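Side-chain contact in chitosanase (Bacillus subtilis subsp. subtilis str. 168, PDB 7C6C), which hydrolyses internal beta-(1->4) linkages between D-glucosamine residues of partly acetylated chitosan as a family 46 glycoside hydrolase: residues V113-L117 with Y118-A122. Numbering follows the deposited sequence. Where two conformers were deposited one is given.
Sequences VNDHL and YYQPA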
loop_
_atom_site.group_PDB
_atom_site.type_symbol
_atom_site.label_atom_id
_atom_site.label_comp_id
_atom_site.label_asym_id
_atom_site.label_seq_id
_atom_site.Cartn_x
_atom_site.Cartn_y
_atom_site.Cartn_z
ATOM N N VAL A 113 2.850 -5.584 -11.066
ATOM C CA VAL A 113 3.826 -5.041 -10.124
ATOM C C VAL A 113 3.265 -5.057 -8.708
ATOM O O VAL A 113 3.964 -5.413 -7.752
ATOM C CB VAL A 113 4.291 -3.644 -10.574
ATOM C CG1 VAL A 113 5.256 -3.043 -9.569
ATOM C CG2 VAL A 113 4.956 -3.752 -11.931
ATOM N N ASN A 114 1.985 -4.700 -8.549
ATOM C CA ASN A 114 1.366 -4.774 -7.229
ATOM C C ASN A 114 1.425 -6.186 -6.672
ATOM O O ASN A 114 1.697 -6.385 -5.482
ATOM C CB ASN A 114 -0.082 -4.307 -7.299
ATOM C CG ASN A 114 -0.776 -4.436 -5.967
ATOM O OD1 ASN A 114 -0.479 -3.686 -5.039
ATOM N ND2 ASN A 114 -1.683 -5.405 -5.847
ATOM N N ASP A 115 1.161 -7.183 -7.517
ATOM C CA ASP A 115 1.172 -8.560 -7.042
ATOM C C ASP A 115 2.570 -8.959 -6.586
ATOM O O ASP A 115 2.744 -9.579 -5.527
ATOM C CB ASP A 115 0.675 -9.480 -8.157
ATOM C CG ASP A 115 0.556 -10.914 -7.714
ATOM O OD1 ASP A 115 -0.254 -11.185 -6.806
ATOM O OD2 ASP A 115 1.271 -11.768 -8.275
ATOM N N HIS A 116 3.581 -8.588 -7.369
ATOM C CA HIS A 116 4.944 -9.022 -7.101
ATOM C C HIS A 116 5.564 -8.265 -5.933
ATOM O O HIS A 116 6.297 -8.857 -5.132
ATOM C CB HIS A 116 5.780 -8.825 -8.364
ATOM C CG HIS A 116 7.206 -9.251 -8.220
ATOM N ND1 HIS A 116 7.575 -10.559 -7.985
ATOM C CD2 HIS A 116 8.357 -8.540 -8.280
ATOM C CE1 HIS A 116 8.892 -10.635 -7.912
ATOM N NE2 HIS A 116 9.391 -9.423 -8.081
ATOM N N LEU A 117 5.294 -6.963 -5.821
ATOM C CA LEU A 117 5.946 -6.148 -4.802
ATOM C C LEU A 117 5.174 -6.082 -3.495
ATOM O O LEU A 117 5.784 -5.893 -2.438
ATOM C CB LEU A 117 6.138 -4.713 -5.299
ATOM C CG LEU A 117 7.087 -4.491 -6.479
ATOM C CD1 LEU A 117 7.344 -3.005 -6.649
ATOM C CD2 LEU A 117 8.397 -5.241 -6.298
ATOM N N TYR A 118 3.850 -6.205 -3.528
ATOM C CA TYR A 118 3.042 -5.935 -2.344
ATOM C C TYR A 118 2.191 -7.126 -1.921
ATOM O O TYR A 118 2.334 -7.600 -0.792
ATOM C CB TYR A 118 2.203 -4.652 -2.515
ATOM C CG TYR A 118 2.956 -3.495 -3.149
ATOM C CD1 TYR A 118 4.145 -3.016 -2.601
ATOM C CD2 TYR A 118 2.483 -2.889 -4.304
ATOM C CE1 TYR A 118 4.839 -1.962 -3.195
ATOM C CE2 TYR A 118 3.170 -1.845 -4.900
ATOM C CZ TYR A 118 4.339 -1.383 -4.344
ATOM O OH TYR A 118 4.995 -0.338 -4.951
ATOM N N TYR A 119 1.314 -7.637 -2.787
ATOM C CA TYR A 119 0.406 -8.685 -2.333
ATOM C C TYR A 119 1.152 -9.956 -1.946
ATOM O O TYR A 119 0.959 -10.479 -0.843
ATOM C CB TYR A 119 -0.663 -8.991 -3.371
ATOM C CG TYR A 119 -1.604 -10.078 -2.905
ATOM C CD1 TYR A 119 -2.444 -9.875 -1.813
ATOM C CD2 TYR A 119 -1.635 -11.316 -3.532
ATOM C CE1 TYR A 119 -3.296 -10.872 -1.372
ATOM C CE2 TYR A 119 -2.491 -12.322 -3.096
ATOM C CZ TYR A 119 -3.320 -12.088 -2.018
ATOM O OH TYR A 119 -4.175 -13.066 -1.571
ATOM N N GLN A 120 1.985 -10.489 -2.846
ATOM C CA GLN A 120 2.684 -11.732 -2.515
ATOM C C GLN A 120 3.612 -11.573 -1.322
ATOM O O GLN A 120 3.586 -12.438 -0.429
ATOM C CB GLN A 120 3.374 -12.338 -3.742
ATOM C CG GLN A 120 2.437 -12.700 -4.883
ATOM C CD GLN A 120 1.406 -13.743 -4.510
ATOM O OE1 GLN A 120 1.616 -14.550 -3.606
ATOM N NE2 GLN A 120 0.283 -13.735 -5.217
ATOM N N PRO A 121 4.429 -10.520 -1.218
ATOM C CA PRO A 121 5.223 -10.360 0.009
ATOM C C PRO A 121 4.378 -10.224 1.264
ATOM O O PRO A 121 4.750 -10.757 2.317
ATOM C CB PRO A 121 6.067 -9.114 -0.287
ATOM C CG PRO A 121 6.218 -9.139 -1.777
ATOM C CD PRO A 121 4.876 -9.590 -2.274
ATOM N N ALA A 122 3.231 -9.543 1.186
ATOM C CA ALA A 122 2.361 -9.451 2.353
ATOM C C ALA A 122 1.848 -10.822 2.769
ATOM O O ALA A 122 1.793 -11.133 3.965
ATOM C CB ALA A 122 1.191 -8.509 2.078
#
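Within helix 104-128 the carbonyl O of N114 accepts from both Y118 N and Y119 N (3.0 Å for the latter), and D115 O takes Q120 N, so i to i+5 bonds widen the helix into a pi-type turn. The short axes of 113-117 and 118-122 diverge by 23°. P121 has no amide hydrogen to give the preceding turn, and its ring carbons CD and CG pack against H116 O and L117 O instead. One side-chain bond spans the widened turn: Q120 NE2 donates to D115 OD1 at 3.1 Å, on the syn side and tilted out of the carboxylate plane. The Q120 chain, bent at chi2, turns its amide back to the acid, with the two planes 75° apart. In the Y118 conformer described here, L117 CB sits over the ring centre, 3.7 Å from the centroid and 12° off the normal, a CH-pi contact; in the same conformer N114 OD1 approaches the ring edge at Y118 CD2 (3.2 Å). N114 ND2 bonds to Y141 OH of helix 134-147. This is a pi-bulge with a proline kink, in a partly buried helix of the lysozyme-like GH46 fold; Y118 lies about 9 Å, side chain to side chain, from E19, the predicted proton donor.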